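Local coordinates for protein putative polyprenyl synthetase (Streptomyces coelicolor, PDB 3NF2) that probably catalyses magnesium-dependent chain elongation of allylic diphosphates with isopentenyl diphosphate, as a prenyltransferase of the FPP/GGPP synthase family, at residues A56-L61 with G185-C190; A80-L85 with A127-V132; L91-L96 with Q117-G122. All blocks are in the same frame, centred on the assembly; numbering follows the deposited sequence.

Interaction 1 (A56-L61 with G185-C190). With SO4 (sulfate ion), chain B.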
# COMPACT_ATOMS: atom_id res chain seq x y z
N ALA A 56 -16.93 -16.27 -3.39
CA ALA A 56 -16.01 -16.39 -4.51
C ALA A 56 -16.51 -15.69 -5.78
O ALA A 56 -16.20 -16.12 -6.89
CB ALA A 56 -15.73 -17.85 -4.80
N VAL A 57 -17.24 -14.59 -5.60
CA VAL A 57 -17.82 -13.85 -6.72
C VAL A 57 -16.74 -13.27 -7.64
O VAL A 57 -16.75 -13.52 -8.85
CB VAL A 57 -18.79 -12.73 -6.25
CG1 VAL A 57 -19.38 -12.00 -7.44
CG2 VAL A 57 -19.90 -13.31 -5.39
N ARG A 58 -15.80 -12.52 -7.05
CA ARG A 58 -14.71 -11.89 -7.82
C ARG A 58 -13.81 -12.87 -8.62
O ARG A 58 -13.56 -12.62 -9.82
CB ARG A 58 -13.86 -10.94 -6.94
CG ARG A 58 -14.62 -9.81 -6.26
CD ARG A 58 -13.77 -9.12 -5.18
NE ARG A 58 -13.27 -10.09 -4.20
CZ ARG A 58 -13.81 -10.31 -3.01
NH1 ARG A 58 -14.85 -9.61 -2.59
NH2 ARG A 58 -13.29 -11.24 -2.22
N PRO A 59 -13.32 -13.96 -7.98
CA PRO A 59 -12.54 -14.91 -8.79
C PRO A 59 -13.33 -15.55 -9.94
O PRO A 59 -12.83 -15.60 -11.07
CB PRO A 59 -12.10 -15.98 -7.77
CG PRO A 59 -12.80 -15.67 -6.50
CD PRO A 59 -13.20 -14.25 -6.54
N ALA A 60 -14.56 -15.99 -9.65
CA ALA A 60 -15.45 -16.54 -10.68
C ALA A 60 -15.62 -15.56 -11.83
O ALA A 60 -15.61 -15.95 -12.99
CB ALA A 60 -16.82 -16.89 -10.08
N LEU A 61 -15.75 -14.28 -11.50
CA LEU A 61 -15.95 -13.23 -12.48
C LEU A 61 -14.72 -13.07 -13.37
O LEU A 61 -14.85 -12.98 -14.59
CB LEU A 61 -16.25 -11.92 -11.73
CG LEU A 61 -17.38 -10.97 -12.10
CD1 LEU A 61 -18.42 -11.57 -13.01
CD2 LEU A 61 -18.03 -10.48 -10.81
N GLY A 185 -18.13 -1.31 -5.90
CA GLY A 185 -18.25 -1.30 -7.33
C GLY A 185 -16.98 -1.34 -8.13
O GLY A 185 -16.91 -2.04 -9.09
N ALA A 186 -15.99 -0.60 -7.72
CA ALA A 186 -14.76 -0.47 -8.45
C ALA A 186 -14.00 -1.75 -8.60
O ALA A 186 -13.40 -1.97 -9.60
CB ALA A 186 -13.92 0.57 -7.84
N LEU A 187 -13.99 -2.56 -7.57
CA LEU A 187 -13.26 -3.81 -7.59
C LEU A 187 -14.00 -4.93 -8.34
O LEU A 187 -13.38 -5.83 -8.92
CB LEU A 187 -12.93 -4.27 -6.16
CG LEU A 187 -11.98 -5.46 -6.09
CD1 LEU A 187 -10.62 -5.11 -6.70
CD2 LEU A 187 -11.82 -5.95 -4.67
N LEU A 188 -15.33 -4.88 -8.33
CA LEU A 188 -16.13 -5.81 -9.12
C LEU A 188 -16.05 -5.46 -10.60
O LEU A 188 -16.05 -6.35 -11.44
CB LEU A 188 -17.57 -5.88 -8.62
CG LEU A 188 -17.71 -6.81 -7.40
CD1 LEU A 188 -18.94 -6.50 -6.55
CD2 LEU A 188 -17.72 -8.26 -7.82
N ALA A 189 -15.93 -4.17 -10.89
CA ALA A 189 -15.71 -3.67 -12.24
C ALA A 189 -14.40 -4.20 -12.78
O ALA A 189 -14.33 -4.65 -13.92
CB ALA A 189 -15.69 -2.16 -12.24
N CYS A 190 -13.37 -4.15 -11.93
CA CYS A 190 -12.06 -4.65 -12.26
C CYS A 190 -12.08 -6.16 -12.45
O CYS A 190 -11.55 -6.67 -13.42
CB CYS A 190 -11.03 -4.26 -11.21
SG CYS A 190 -9.36 -4.83 -11.64
S SO4 B . -15.33 -11.86 0.82
O1 SO4 B . -14.21 -12.44 0.07
O2 SO4 B . -16.25 -12.94 1.17
O3 SO4 B . -14.80 -11.21 2.02
O4 SO4 B . -16.05 -10.87 0.01

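Interaction 2 (A80-L85 with A127-V132)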
# COMPACT_ATOMS: atom_id res chain seq x y z
N ALA A 80 -7.61 -12.82 -11.17
CA ALA A 80 -8.40 -13.17 -9.99
C ALA A 80 -7.59 -13.13 -8.71
O ALA A 80 -8.12 -12.80 -7.65
CB ALA A 80 -8.99 -14.56 -10.15
N VAL A 81 -6.31 -13.50 -8.82
CA VAL A 81 -5.39 -13.53 -7.68
C VAL A 81 -5.07 -12.09 -7.26
O VAL A 81 -5.17 -11.74 -6.08
CB VAL A 81 -4.12 -14.40 -8.01
CG1 VAL A 81 -3.00 -14.18 -7.00
CG2 VAL A 81 -4.48 -15.87 -8.04
N ALA A 82 -4.74 -11.26 -8.23
CA ALA A 82 -4.45 -9.85 -7.99
C ALA A 82 -5.63 -9.11 -7.34
O ALA A 82 -5.42 -8.31 -6.41
CB ALA A 82 -4.03 -9.17 -9.28
N VAL A 83 -6.84 -9.39 -7.82
CA VAL A 83 -8.07 -8.80 -7.28
C VAL A 83 -8.29 -9.23 -5.82
O VAL A 83 -8.64 -8.40 -4.96
CB VAL A 83 -9.32 -9.16 -8.15
CG1 VAL A 83 -10.60 -8.92 -7.39
CG2 VAL A 83 -9.35 -8.31 -9.41
N GLU A 84 -8.05 -10.51 -5.53
CA GLU A 84 -8.21 -11.02 -4.18
C GLU A 84 -7.18 -10.44 -3.22
O GLU A 84 -7.48 -10.21 -2.05
CB GLU A 84 -8.11 -12.54 -4.18
CG GLU A 84 -9.33 -13.25 -4.72
CD GLU A 84 -10.63 -12.65 -4.23
OE1 GLU A 84 -11.25 -11.89 -5.00
OE2 GLU A 84 -11.02 -12.92 -3.07
N LEU A 85 -5.97 -10.23 -3.74
CA LEU A 85 -4.87 -9.68 -2.95
C LEU A 85 -5.14 -8.23 -2.56
O LEU A 85 -4.98 -7.87 -1.39
CB LEU A 85 -3.54 -9.82 -3.70
CG LEU A 85 -2.93 -11.22 -3.70
CD1 LEU A 85 -1.78 -11.33 -4.71
CD2 LEU A 85 -2.46 -11.65 -2.31
N ALA A 127 1.56 -4.87 -2.98
CA ALA A 127 2.71 -4.96 -3.88
C ALA A 127 2.76 -6.31 -4.64
O ALA A 127 3.13 -6.36 -5.82
CB ALA A 127 4.01 -4.71 -3.14
N LEU A 128 2.36 -7.39 -3.96
CA LEU A 128 2.31 -8.72 -4.58
C LEU A 128 1.30 -8.82 -5.72
O LEU A 128 1.50 -9.58 -6.68
CB LEU A 128 2.04 -9.80 -3.52
CG LEU A 128 2.14 -11.27 -3.92
CD1 LEU A 128 3.52 -11.67 -4.51
CD2 LEU A 128 1.79 -12.14 -2.75
N ALA A 129 0.21 -8.06 -5.62
CA ALA A 129 -0.87 -8.08 -6.60
C ALA A 129 -0.38 -7.54 -7.91
O ALA A 129 -0.65 -8.11 -8.97
CB ALA A 129 -2.07 -7.27 -6.10
N ASN A 130 0.34 -6.42 -7.83
CA ASN A 130 0.97 -5.81 -8.99
C ASN A 130 2.03 -6.72 -9.61
O ASN A 130 2.17 -6.77 -10.83
CB ASN A 130 1.60 -4.46 -8.62
CG ASN A 130 0.57 -3.42 -8.27
OD1 ASN A 130 -0.46 -3.32 -8.91
ND2 ASN A 130 0.85 -2.64 -7.24
N GLU A 131 2.75 -7.44 -8.75
CA GLU A 131 3.77 -8.39 -9.18
C GLU A 131 3.14 -9.55 -9.94
O GLU A 131 3.62 -9.92 -11.00
CB GLU A 131 4.53 -8.94 -7.97
CG GLU A 131 5.75 -9.77 -8.31
CD GLU A 131 6.99 -8.91 -8.51
OE1 GLU A 131 7.16 -8.35 -9.62
OE2 GLU A 131 7.81 -8.81 -7.57
N VAL A 132 2.06 -10.10 -9.40
CA VAL A 132 1.38 -11.26 -9.99
C VAL A 132 0.94 -11.01 -11.43
O VAL A 132 0.93 -11.92 -12.26
CB VAL A 132 0.23 -11.74 -9.06
CG1 VAL A 132 -0.91 -12.42 -9.83
CG2 VAL A 132 0.78 -12.68 -8.00

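Interaction 3 (L91-L96 with Q117-G122)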
# COMPACT_ATOMS: atom_id res chain seq x y z
N LEU A 91 -8.90 -4.94 3.34
CA LEU A 91 -9.47 -5.39 4.61
C LEU A 91 -8.53 -5.16 5.79
O LEU A 91 -8.93 -4.61 6.82
CB LEU A 91 -9.84 -6.87 4.56
CG LEU A 91 -10.90 -7.40 3.60
CD1 LEU A 91 -11.15 -8.87 3.88
CD2 LEU A 91 -12.19 -6.59 3.71
N LEU A 92 -7.29 -5.60 5.62
CA LEU A 92 -6.27 -5.50 6.66
C LEU A 92 -6.12 -4.06 7.16
O LEU A 92 -6.14 -3.81 8.36
CB LEU A 92 -4.92 -6.00 6.12
CG LEU A 92 -4.74 -7.52 6.07
CD1 LEU A 92 -3.64 -7.90 5.12
CD2 LEU A 92 -4.47 -8.08 7.45
N HIS A 93 -6.01 -3.14 6.22
CA HIS A 93 -5.87 -1.72 6.53
C HIS A 93 -7.16 -1.08 7.00
O HIS A 93 -7.14 -0.32 7.97
CB HIS A 93 -5.31 -0.97 5.32
CG HIS A 93 -3.86 -1.23 5.07
ND1 HIS A 93 -3.11 -0.48 4.19
CD2 HIS A 93 -3.01 -2.14 5.61
CE1 HIS A 93 -1.87 -0.93 4.18
NE2 HIS A 93 -1.79 -1.94 5.03
N ASP A 94 -8.28 -1.37 6.33
CA ASP A 94 -9.58 -0.81 6.75
C ASP A 94 -9.95 -1.23 8.17
O ASP A 94 -10.41 -0.40 8.94
CB ASP A 94 -10.71 -1.14 5.79
CG ASP A 94 -10.55 -0.50 4.42
OD1 ASP A 94 -9.59 0.29 4.22
OD2 ASP A 94 -11.36 -0.81 3.53
N ASP A 95 -9.72 -2.49 8.52
CA ASP A 95 -10.02 -2.98 9.87
C ASP A 95 -9.22 -2.26 10.94
O ASP A 95 -9.75 -1.97 12.02
CB ASP A 95 -9.77 -4.49 9.98
CG ASP A 95 -10.86 -5.33 9.30
OD1 ASP A 95 -11.93 -4.78 8.96
OD2 ASP A 95 -10.64 -6.54 9.13
N LEU A 96 -7.96 -1.95 10.63
CA LEU A 96 -7.12 -1.24 11.56
C LEU A 96 -7.58 0.21 11.70
O LEU A 96 -7.72 0.72 12.82
CB LEU A 96 -5.65 -1.31 11.13
CG LEU A 96 -4.64 -0.53 11.99
CD1 LEU A 96 -4.76 -0.83 13.51
CD2 LEU A 96 -3.26 -0.86 11.50
N GLN A 117 2.22 -4.96 12.06
CA GLN A 117 2.19 -6.10 11.17
C GLN A 117 0.96 -6.13 10.25
O GLN A 117 1.03 -6.68 9.15
CB GLN A 117 2.34 -7.41 11.95
CG GLN A 117 3.78 -7.91 12.02
CD GLN A 117 4.09 -8.63 13.31
OE1 GLN A 117 4.42 -8.00 14.32
NE2 GLN A 117 3.98 -9.95 13.29
N ALA A 118 -0.14 -5.52 10.68
CA ALA A 118 -1.32 -5.36 9.83
C ALA A 118 -1.03 -4.42 8.67
O ALA A 118 -1.39 -4.70 7.53
CB ALA A 118 -2.51 -4.88 10.64
N ILE A 119 -0.35 -3.31 8.97
CA ILE A 119 0.08 -2.33 7.96
C ILE A 119 1.04 -2.96 6.96
O ILE A 119 0.90 -2.78 5.76
CB ILE A 119 0.74 -1.10 8.60
CG1 ILE A 119 -0.27 -0.36 9.48
CG2 ILE A 119 1.27 -0.14 7.53
CD1 ILE A 119 0.36 0.43 10.62
N LEU A 120 1.99 -3.72 7.49
CA LEU A 120 3.07 -4.30 6.71
C LEU A 120 2.57 -5.37 5.74
O LEU A 120 2.82 -5.30 4.54
CB LEU A 120 4.08 -4.92 7.68
CG LEU A 120 5.36 -5.54 7.15
CD1 LEU A 120 6.34 -4.46 6.71
CD2 LEU A 120 5.97 -6.45 8.22
N VAL A 121 1.84 -6.35 6.27
CA VAL A 121 1.28 -7.41 5.44
C VAL A 121 0.27 -6.85 4.42
O VAL A 121 0.26 -7.25 3.27
CB VAL A 121 0.70 -8.55 6.31
CG1 VAL A 121 0.11 -9.64 5.44
CG2 VAL A 121 1.82 -9.16 7.18
N GLY A 122 -0.54 -5.90 4.85
CA GLY A 122 -1.38 -5.14 3.92
C GLY A 122 -0.59 -4.60 2.75
O GLY A 122 -0.94 -4.88 1.58

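Interaction 1 (A56-L61 with G185-C190)
With CG anti to its carbonyl carbon (chi1 -57°), Arg58 lays its CG and CD on Leu188 and Leu187, and a bend at chi3 (-55°) turns the guanidinium off toward a sulfate. The side chain of Leu188 crosses that of Arg58 at about a right angle, its CD2 lying 3.8 Å from Arg58 CG. The same methyl meets Leu61 CD2 at 3.7 Å and, more loosely, Val57 CG1 at 4.1 Å, so one leucine branch fits among three side chains of the other helix. Leu187 flanks the arginine one carbon further out, with CD2 3.8 Å from Arg58 CD. The axes stand 9.8 Å apart, 29° from parallel, and the gap is spanned mainly by the ends of the leucines and the arginine. Residues 56-61 include the Arg-Pro of the Gly-Gly-Lys-x-x-Arg-Pro motif, which in this family grips the diphosphate of isopentenyl diphosphate; the sulfate, also bound by Lys55 N and Arg104, probably marks that site. The sulfate sulfur lies in the guanidinium plane at its edge; Arg58 NH2 donates to sulfate O1 at 2.7 Å and Arg58 NH1 to sulfate O4 at 3.1 Å. Through NE, Arg58 forms a salt bridge with Glu84, which helps fix the rotation of the flat group.

Interaction 2 (A80-L85 with A127-V132)
Ala82 and Ala129 face each other where helices 77-98 and 115-134 run almost exactly antiparallel, at 170°, with short-segment axes 8.3 Å apart. Their CA atoms are only 4.2 Å apart, a spacing possible because neither residue carries more than a methyl. The fit is reciprocal: Ala129 CB rests 3.5 Å from Ala82 O, and Ala82 CB lies 3.6 Å from Ala129 O, so each methyl seats against the backbone of the partner helix. Leu85 extends this tight zone. Its CB touches Ala129 CB at 3.8 Å, and with CG anti to the carbonyl carbon (chi1 -77°) the side chain carries CD1 across the Ala129 backbone to Leu128 CG, 4.0 Å away. Leu148 of helix 139-165 packs on both alanines, while Leu20 and Ala23 of helix 5-25 meet Leu85 and Leu128 respectively.

Packing is looser toward Val132, which is partly exposed. Val81 and Val132 cross at about a right angle, their CG1 methyls 3.9 Å apart, but Val132 CG2 comes no nearer to Leu85 CD1 than 4.4 Å. The partly exposed charged side chains of both segments are directed elsewhere: the carboxylate of Glu84 turns off toward Arg58 of helix 57-67, and Glu131 forms a salt bridge with Arg153 of the second subunit, where Asn130 also packs on its own counterpart. Helix 115-134 thus turns an apolar stripe to helix 77-98, while its side facing the second subunit is mixed, with Glu131 and Asn130 beside Ala127 and Leu128. With hydrocarbon alone meeting hydrocarbon and backbone, the contact has no directional bond to fix its register; that task falls to shape, above all to the small alanines that let the helices come so close.

Interaction 3 (L91-L96 with Q117-G122)
Leu92 and Gly122, with CA atoms 5.6 Å apart, mark a close approach of two antiparallel helices whose axes pass 8.6 Å from each other at a signed crossing angle of -153°. With CG anti to the carbonyl carbon (chi1 -73°), the His93 ring swings over to the partner helix, where NE2 donates to Ile119 O at 2.9 Å with an N-H...O angle of 157°. Ile119 O lies near the ring plane, at the ring edge, as does Ala118 O, 3.6 Å from His93 CD2. Gly122 makes room for the ring: its CA is 3.4 Å from His93 NE2, and a CB would collide with it. Apolar contacts complete the seam: Leu92 CD1 lies 3.7 Å from Gly122 N and Leu96 CD2 3.6 Å from Ile119 CG1. Through ND1, His93 is hydrogen-bonded to Asp123 of the second subunit, a pairing that may favour the protonated ring. A leucine in place of His93 would probably cost Ile119 O its side-chain donor and leave that aspartate without this partner across the dimer. Asp94 and Asp95 open the first Asp-rich DDxxD motif, which binds magnesium in this family. Helix 109-113 covers Leu92, Leu96 and Ala118, helix 31-38 lies against Leu92 and Val121, and Asp95 salt-bridges Arg103 on strand 102-103.

Overall arrangement
From the N terminus, residues 56-61 come first, and interaction 1 closes the widest loop by joining them to helix 173-198, with 123 residues between. Helix 77-98 follows and supplies one side of both remaining contacts. Interaction 2 closes a loop of 41 intervening residues within that span, and interaction 3 one of 20 within interaction 2; all three nest and none cross. Interactions 2 and 3 join the same antiparallel helix pair with centres about 16 Å apart, and both reach the second subunit. Interaction 1 touches interaction 2, where Pro59 CA lies 3.8 Å from Ala80 CB. Helix 77-98 therefore links the sulfate site to the DDxxD end and the dimer interface.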